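Local coordinates for protein cytochrome P450 (Rhodococcus erythropolis, PDB 3WEC) that probably acts as a heme-dependent monooxygenase that hydroxylates the quinoline nitrogen of aurachin precursors, a step that confers antibiotic activity on these alkaloids, at residues A[101-104]-A[105-109]; A[166-169]-A[170-173]; A[275-278]-A[279-282]. All coordinates share one frame; numbering follows the deposited sequence.

Interaction 1 (A[101-104]-A[105-109]); sequences MLTD and PPEHT. With HEM (protoporphyrin IX containing Fe), chain B.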
loop_
_atom_site.group_PDB
_atom_site.type_symbol
_atom_site.label_atom_id
_atom_site.label_comp_id
_atom_site.label_asym_id
_atom_site.label_seq_id
_atom_site.Cartn_x
_atom_site.Cartn_y
_atom_site.Cartn_z
ATOM N N MET A 101 10.137 7.458 5.825
ATOM C CA MET A 101 9.149 8.516 5.548
ATOM C C MET A 101 8.042 8.579 6.591
ATOM O O MET A 101 7.019 9.226 6.354
ATOM C CB MET A 101 8.496 8.321 4.164
ATOM C CG MET A 101 9.436 8.103 2.986
ATOM S SD MET A 101 10.123 9.577 2.234
ATOM C CE MET A 101 11.320 8.843 1.116
ATOM N N LEU A 102 8.200 7.857 7.709
ATOM C CA LEU A 102 7.365 8.055 8.904
ATOM C C LEU A 102 7.944 9.208 9.701
ATOM O O LEU A 102 8.424 9.060 10.839
ATOM C CB LEU A 102 7.260 6.793 9.759
ATOM C CG LEU A 102 6.569 5.568 9.139
ATOM C CD1 LEU A 102 5.896 4.812 10.261
ATOM C CD2 LEU A 102 5.525 5.902 8.089
ATOM N N THR A 103 7.923 10.368 9.055
ATOM C CA THR A 103 8.520 11.580 9.594
ATOM C C THR A 103 7.910 12.826 8.952
ATOM O O THR A 103 7.201 12.756 7.951
ATOM C CB THR A 103 10.062 11.571 9.470
ATOM O OG1 THR A 103 10.599 12.705 10.166
ATOM C CG2 THR A 103 10.542 11.574 7.999
ATOM N N ASP A 104 8.205 13.964 9.552
ATOM C CA ASP A 104 7.610 15.232 9.181
ATOM C C ASP A 104 8.736 16.137 8.772
ATOM O O ASP A 104 9.888 15.839 9.060
ATOM C CB ASP A 104 6.915 15.844 10.404
ATOM C CG ASP A 104 6.075 14.841 11.157
ATOM O OD1 ASP A 104 5.447 13.976 10.486
ATOM O OD2 ASP A 104 6.047 14.923 12.410
ATOM N N PRO A 105 8.413 17.241 8.087
ATOM C CA PRO A 105 9.389 18.294 7.851
ATOM C C PRO A 105 10.145 18.687 9.121
ATOM O O PRO A 105 9.582 18.619 10.210
ATOM C CB PRO A 105 8.519 19.444 7.354
ATOM C CG PRO A 105 7.460 18.744 6.578
ATOM C CD PRO A 105 7.127 17.541 7.427
ATOM N N PRO A 106 11.418 19.094 8.985
ATOM C CA PRO A 106 12.143 19.239 7.716
ATOM C C PRO A 106 12.833 17.960 7.220
ATOM O O PRO A 106 13.228 17.902 6.057
ATOM C CB PRO A 106 13.175 20.322 8.032
ATOM C CG PRO A 106 13.454 20.144 9.483
ATOM C CD PRO A 106 12.221 19.564 10.128
ATOM N N GLU A 107 12.966 16.955 8.090
ATOM C CA GLU A 107 13.517 15.638 7.700
ATOM C C GLU A 107 12.800 14.984 6.546
ATOM O O GLU A 107 13.460 14.503 5.626
ATOM C CB GLU A 107 13.589 14.622 8.851
ATOM C CG GLU A 107 12.578 14.788 9.979
ATOM C CD GLU A 107 13.191 15.416 11.220
ATOM O OE1 GLU A 107 14.435 15.435 11.306
ATOM O OE2 GLU A 107 12.429 15.873 12.101
ATOM N N HIS A 108 11.466 14.974 6.578
ATOM C CA HIS A 108 10.722 14.256 5.533
ATOM C C HIS A 108 10.982 14.963 4.241
ATOM O O HIS A 108 11.228 14.313 3.232
ATOM C CB HIS A 108 9.212 14.193 5.787
ATOM C CG HIS A 108 8.411 13.931 4.529
ATOM N ND1 HIS A 108 7.994 14.939 3.705
ATOM C CD2 HIS A 108 8.013 12.760 3.945
ATOM C CE1 HIS A 108 7.325 14.407 2.671
ATOM N NE2 HIS A 108 7.349 13.067 2.820
ATOM N N THR A 109 10.904 16.302 4.271
ATOM C CA THR A 109 11.169 17.149 3.106
ATOM C C THR A 109 12.504 16.825 2.440
ATOM O O THR A 109 12.566 16.617 1.224
ATOM C CB THR A 109 11.115 18.648 3.498
ATOM O OG1 THR A 109 9.872 18.919 4.162
ATOM C CG2 THR A 109 11.281 19.595 2.249
HETATM C CHA HEM B . 2.932 6.126 0.905
HETATM C CHB HEM B . -0.987 3.733 -0.998
HETATM C CHC HEM B . 1.928 1.582 -4.311
HETATM C CHD HEM B . 5.915 3.874 -2.227
HETATM C C1A HEM B . 1.628 5.565 0.629
HETATM C C2A HEM B . 0.464 5.844 1.533
HETATM C C3A HEM B . -0.656 5.144 0.950
HETATM C C4A HEM B . -0.070 4.485 -0.215
HETATM C CMA HEM B . -2.112 5.095 1.469
HETATM C CAA HEM B . 0.309 6.699 2.797
HETATM C CBA HEM B . -0.008 8.100 2.242
HETATM C CGA HEM B . -0.455 9.069 3.354
HETATM O O1A HEM B . -0.113 8.895 4.562
HETATM O O2A HEM B . -1.135 10.079 3.018
HETATM C C1B HEM B . -0.480 2.908 -2.091
HETATM C C2B HEM B . -1.451 2.210 -2.929
HETATM C C3B HEM B . -0.561 1.571 -3.860
HETATM C C4B HEM B . 0.788 1.970 -3.479
HETATM C CMB HEM B . -2.948 2.089 -2.853
HETATM C CAB HEM B . -1.042 0.693 -4.959
HETATM C CBB HEM B . -0.429 -0.441 -5.188
HETATM C C1C HEM B . 3.273 2.053 -4.061
HETATM C C2C HEM B . 4.439 1.509 -4.758
HETATM C C3C HEM B . 5.584 2.192 -4.118
HETATM C C4C HEM B . 5.065 3.069 -3.088
HETATM C CMC HEM B . 4.392 0.483 -5.857
HETATM C CAC HEM B . 7.052 2.030 -4.381
HETATM C CBC HEM B . 7.516 1.401 -5.437
HETATM C C1D HEM B . 5.439 4.679 -1.094
HETATM C C2D HEM B . 6.361 5.561 -0.383
HETATM C C3D HEM B . 5.486 6.248 0.584
HETATM C C4D HEM B . 4.156 5.717 0.242
HETATM C CMD HEM B . 7.861 5.651 -0.554
HETATM C CAD HEM B . 5.867 7.247 1.640
HETATM C CBD HEM B . 5.582 8.644 1.038
HETATM C CGD HEM B . 5.930 9.762 1.962
HETATM O O1D HEM B . 6.388 10.814 1.431
HETATM O O2D HEM B . 5.763 9.608 3.217
HETATM N NA HEM B . 1.310 4.795 -0.568
HETATM N NB HEM B . 0.842 2.836 -2.434
HETATM N NC HEM B . 3.624 3.039 -3.092
HETATM N ND HEM B . 4.122 4.808 -0.763
HETATM FE FE HEM B . 2.565 3.699 -1.631
HETATM O O HOH W 1 2.471 1.667 -0.216
#
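M101 and H108 lie at about a right angle to each other beside one heme propionate. The thioether SD of M101 stands 4.2 Å from CD2 of H108 and meets the imidazole obliquely. CB of M101 itself comes to 3.2 Å from HEM O2D; the first torsion, with CG beside the backbone N (chi1 -50°), then carries CG along the same propionate, and the bend at chi2 swings SD toward H108. Next, L102, at the centre of an inverse gamma turn, touches the bound quinolone. The CB of T103 points toward the helix start. Its methyl CG2 packs on H108, 3.7 Å from CB of that residue, while its carbonyl O lies 3.3 Å from the same CB, and the imidazole stem is thus bordered by both the side chain and the backbone of T103. At D104 the main chain takes over: H108 N donates to D104 O at 3.1 Å, in the first turn at the helix start. The carboxylate of D104 leads away, and its OD1 accepts from the backbone N of K66. Two prolines follow, P106 preceded by a cis peptide bond, and lead into helix 107-121. H108, its CG anti to the backbone N (chi1 159°), sends NE2 to HEM O1D at 2.8 Å with an N-H...O angle of 162°, the propionate lying at the ring edge. R112, K66, R305 and H359 also hydrogen-bond to the heme, and the H359 ring meets that of H108. Basic residues gathered round the propionates in this way would be expected to balance their charge. A histidine and an arginine four residues apart at the start of helix C, both reaching the heme, form a propionate-binding site familiar from bacterial cytochromes P450.

Interaction 2 (A[166-169]-A[170-173]); sequences GIPD and KDRG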
loop_
_atom_site.group_PDB
_atom_site.type_symbol
_atom_site.label_atom_id
_atom_site.label_comp_id
_atom_site.label_asym_id
_atom_site.label_seq_id
_atom_site.Cartn_x
_atom_site.Cartn_y
_atom_site.Cartn_z
ATOM N N GLY A 166 17.655 -2.538 -9.710
ATOM C CA GLY A 166 18.908 -2.905 -10.358
ATOM C C GLY A 166 19.520 -4.038 -9.573
ATOM O O GLY A 166 20.735 -4.062 -9.346
ATOM N N ILE A 167 18.670 -4.970 -9.118
ATOM C CA ILE A 167 19.183 -6.180 -8.454
ATOM C C ILE A 167 19.867 -7.074 -9.515
ATOM O O ILE A 167 19.255 -7.431 -10.525
ATOM C CB ILE A 167 18.082 -6.945 -7.697
ATOM C CG1 ILE A 167 17.350 -6.042 -6.679
ATOM C CG2 ILE A 167 18.628 -8.200 -7.042
ATOM C CD1 ILE A 167 18.188 -5.485 -5.535
ATOM N N PRO A 168 21.144 -7.414 -9.288
ATOM C CA PRO A 168 21.952 -8.227 -10.216
ATOM C C PRO A 168 21.324 -9.604 -10.374
ATOM O O PRO A 168 20.690 -10.101 -9.435
ATOM C CB PRO A 168 23.308 -8.348 -9.509
ATOM C CG PRO A 168 23.336 -7.243 -8.490
ATOM C CD PRO A 168 21.910 -6.975 -8.102
ATOM N N ASP A 169 21.479 -10.195 -11.553
ATOM C CA ASP A 169 20.903 -11.511 -11.875
ATOM C C ASP A 169 21.056 -12.568 -10.763
ATOM O O ASP A 169 20.084 -13.260 -10.417
ATOM C CB ASP A 169 21.479 -12.033 -13.207
ATOM C CG ASP A 169 20.819 -11.394 -14.440
ATOM O OD1 ASP A 169 20.317 -10.251 -14.354
ATOM O OD2 ASP A 169 20.815 -12.047 -15.508
ATOM N N LYS A 170 22.270 -12.666 -10.219
ATOM C CA LYS A 170 22.639 -13.602 -9.139
ATOM C C LYS A 170 21.868 -13.460 -7.814
ATOM O O LYS A 170 21.832 -14.404 -7.020
ATOM C CB LYS A 170 24.129 -13.456 -8.786
ATOM C CG LYS A 170 25.040 -12.907 -9.874
ATOM C CD LYS A 170 25.255 -11.404 -9.757
ATOM C CE LYS A 170 26.502 -10.959 -10.523
ATOM N NZ LYS A 170 26.630 -9.474 -10.600
ATOM N N ASP A 171 21.319 -12.276 -7.549
ATOM C CA ASP A 171 20.679 -11.996 -6.259
ATOM C C ASP A 171 19.157 -12.023 -6.350
ATOM O O ASP A 171 18.471 -11.710 -5.367
ATOM C CB ASP A 171 21.126 -10.641 -5.705
ATOM C CG ASP A 171 22.635 -10.546 -5.488
ATOM O OD1 ASP A 171 23.260 -11.530 -5.042
ATOM O OD2 ASP A 171 23.182 -9.445 -5.734
ATOM N N ARG A 172 18.624 -12.404 -7.513
ATOM C CA ARG A 172 17.183 -12.321 -7.728
ATOM C C ARG A 172 16.411 -13.251 -6.791
ATOM O O ARG A 172 15.435 -12.820 -6.148
ATOM C CB ARG A 172 16.804 -12.501 -9.199
ATOM C CG ARG A 172 17.253 -11.345 -10.096
ATOM C CD ARG A 172 16.142 -10.988 -11.081
ATOM N NE ARG A 172 16.572 -11.069 -12.482
ATOM C CZ ARG A 172 15.770 -11.377 -13.506
ATOM N NH1 ARG A 172 14.477 -11.646 -13.296
ATOM N NH2 ARG A 172 16.267 -11.443 -14.750
ATOM N N GLY A 173 16.873 -14.503 -6.719
ATOM C CA GLY A 173 16.416 -15.493 -5.751
ATOM C C GLY A 173 16.446 -14.951 -4.326
ATOM O O GLY A 173 15.484 -15.139 -3.575
#
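P168 and D171 are joined through the backbone and again through their side chains. D171 N donates to P168 O at 2.9 Å with an N-H...O angle of 159°, closing a beta turn whose middle residues, D169 and K170, both have helical backbone angles. One residue further on, R172 N reaches D169 O in a weak bond of 3.4 Å. This turn leads into helix 172-182, which by its order in the chain corresponds to helix F of the cytochrome P450 fold; G166, in a Schellman motif, has just ended helix 155-165. D171 holds the N-cap position but makes no capping bond; its OD2 is hydrogen-bonded to Y210 and its OD1 makes a salt bridge with R174. Van der Waals contact comes from three places. CG2 of I167, anti to the backbone N, meets CB of D171 at 3.7 Å; CG of the P168 ring lies 3.5 Å from D171 OD2; and the K170 chain, bent at chi2, folds back to set CD 3.6 Å from P168 CB. I167 and P168 also pack on helix 194-216. Among the charges, D169 OD1 approaches the edge of the R172 guanidinium but, at 4.2 Å from NH2, is too far for a salt bridge; R172 makes one with E159, through NH1.

Interaction 3 (A[275-278]-A[279-282]); sequences QFEQ and VRAN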
loop_
_atom_site.group_PDB
_atom_site.type_symbol
_atom_site.label_atom_id
_atom_site.label_comp_id
_atom_site.label_asym_id
_atom_site.label_seq_id
_atom_site.Cartn_x
_atom_site.Cartn_y
_atom_site.Cartn_z
ATOM N N GLN A 275 -18.903 -4.498 -16.172
ATOM C CA GLN A 275 -17.911 -3.412 -16.089
ATOM C C GLN A 275 -16.620 -3.844 -16.777
ATOM O O GLN A 275 -15.894 -3.028 -17.362
ATOM C CB GLN A 275 -17.597 -3.045 -14.623
ATOM C CG GLN A 275 -18.738 -2.429 -13.822
ATOM C CD GLN A 275 -19.239 -1.116 -14.408
ATOM O OE1 GLN A 275 -18.452 -0.291 -14.864
ATOM N NE2 GLN A 275 -20.561 -0.921 -14.404
ATOM N N PHE A 276 -16.331 -5.139 -16.663
ATOM C CA PHE A 276 -15.207 -5.754 -17.342
ATOM C C PHE A 276 -15.452 -5.718 -18.841
ATOM O O PHE A 276 -14.581 -5.294 -19.594
ATOM C CB PHE A 276 -15.003 -7.192 -16.857
ATOM C CG PHE A 276 -13.826 -7.878 -17.489
ATOM C CD1 PHE A 276 -12.521 -7.437 -17.240
ATOM C CD2 PHE A 276 -14.018 -8.953 -18.350
ATOM C CE1 PHE A 276 -11.437 -8.066 -17.827
ATOM C CE2 PHE A 276 -12.930 -9.583 -18.935
ATOM C CZ PHE A 276 -11.642 -9.141 -18.674
ATOM N N GLU A 277 -16.652 -6.145 -19.253
ATOM C CA GLU A 277 -17.062 -6.102 -20.653
ATOM C C GLU A 277 -16.816 -4.715 -21.276
ATOM O O GLU A 277 -16.272 -4.614 -22.389
ATOM C CB GLU A 277 -18.525 -6.557 -20.815
ATOM C CG GLU A 277 -18.652 -8.010 -21.253
ATOM C CD GLU A 277 -19.960 -8.664 -20.839
ATOM O OE1 GLU A 277 -21.049 -8.081 -21.073
ATOM O OE2 GLU A 277 -19.903 -9.788 -20.295
ATOM N N GLN A 278 -17.179 -3.666 -20.533
ATOM C CA GLN A 278 -16.891 -2.268 -20.891
ATOM C C GLN A 278 -15.410 -2.022 -21.196
ATOM O O GLN A 278 -15.091 -1.364 -22.186
ATOM C CB GLN A 278 -17.311 -1.330 -19.752
ATOM C CG GLN A 278 -18.764 -1.452 -19.324
ATOM C CD GLN A 278 -19.665 -0.425 -19.985
ATOM O OE1 GLN A 278 -19.833 -0.401 -21.211
ATOM N NE2 GLN A 278 -20.262 0.432 -19.164
ATOM N N VAL A 279 -14.519 -2.544 -20.344
ATOM C CA VAL A 279 -13.074 -2.355 -20.515
ATOM C C VAL A 279 -12.531 -3.014 -21.810
ATOM O O VAL A 279 -11.812 -2.362 -22.648
ATOM C CB VAL A 279 -12.263 -2.801 -19.268
ATOM C CG1 VAL A 279 -10.764 -2.730 -19.529
ATOM C CG2 VAL A 279 -12.637 -1.963 -18.051
ATOM N N ARG A 280 -12.765 -4.336 -21.934
ATOM C CA ARG A 280 -12.375 -5.103 -23.134
ATOM C C ARG A 280 -12.939 -4.501 -24.451
ATOM O O ARG A 280 -12.280 -4.561 -25.515
ATOM C CB ARG A 280 -12.737 -6.616 -23.017
ATOM C CG ARG A 280 -12.291 -7.444 -24.237
ATOM C CD ARG A 280 -12.804 -8.883 -24.243
ATOM N NE ARG A 280 -14.231 -8.956 -24.565
ATOM C CZ ARG A 280 -15.199 -8.833 -23.659
ATOM N NH1 ARG A 280 -14.890 -8.636 -22.374
ATOM N NH2 ARG A 280 -16.467 -8.893 -24.027
ATOM N N ALA A 281 -14.142 -3.917 -24.364
ATOM C CA ALA A 281 -14.751 -3.224 -25.504
ATOM C C ALA A 281 -14.372 -1.741 -25.637
ATOM O O ALA A 281 -14.428 -1.209 -26.739
ATOM C CB ALA A 281 -16.272 -3.399 -25.510
ATOM N N ASN A 282 -14.000 -1.079 -24.539
ATOM C CA ASN A 282 -13.594 0.340 -24.572
ATOM C C ASN A 282 -12.256 0.579 -23.886
ATOM O O ASN A 282 -12.226 1.014 -22.732
ATOM C CB ASN A 282 -14.625 1.240 -23.885
ATOM C CG ASN A 282 -16.045 0.891 -24.245
ATOM O OD1 ASN A 282 -16.384 0.778 -25.412
ATOM N ND2 ASN A 282 -16.891 0.726 -23.227
#
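R280 packs back over the preceding turn of helix 273-281, against F276 and E277. Its CB sits 4.1 Å from F276 O, the carbonyl that accepts the R280 backbone N at 3.1 Å. From there CG leaves anti to the backbone N (chi1 -178°), and the chain stays extended until a bend at chi3 (74°) turns the guanidinium back beside E277. NH1 comes to 4.1 Å from CE2 of F276; the ring and guanidinium planes are 43° apart and meet obliquely. NH2 lies 3.6 Å from CG of E277, a methylene set at the guanidinium edge and in its plane, while E277 O stands over one guanidinium face. The two side chains run alongside and point the same way, yet beyond CG the E277 chain heads away from the guanidinium, leaving OE2 5.2 Å from NH2. Both residues also touch a crystal neighbour, which may influence their pose. Further along the helix, A281 N bonds to E277 O at 3.0 Å, and N282 N reaches Q278 O at 2.6 Å as N282 leaves helical geometry. On the buried side V279 sends CG2 to within 3.5 Å of Q275 O and packs against helices 286-296 and 364-381, while Q275 OE1 accepts from the backbone N of V344. By chain order helix 273-281 corresponds to helix J of the P450 fold. Within this turn the R280 guanidinium nitrogens thus lie mainly against carbons of F276 and E277, and no salt bridge with E277 fixes the group's rotation. With the like charge of R383 close by, a carboxylate at this distance and the carbonyl end of the helix would probably give long-range electrostatic compensation.

Overall arrangement
From the N terminus the three contacts come in series; each joins consecutive residues, so none closes a long loop, nests in another or crosses it. Interaction 1 lies where the loop after helix 73-81 enters helix 107-121, beside the heme. Interaction 2 turns the chain from helix 155-165 into helix 172-182, about 17 Å from interaction 1 at the nearest atoms, and leans on helix 194-216. Interaction 3 ends helix 273-281 and seats it against helices 286-296 and 364-381. It lies across the chain's centre from interaction 1, their centres about 42 Å apart, and its centre is about 38 Å from that of interaction 2.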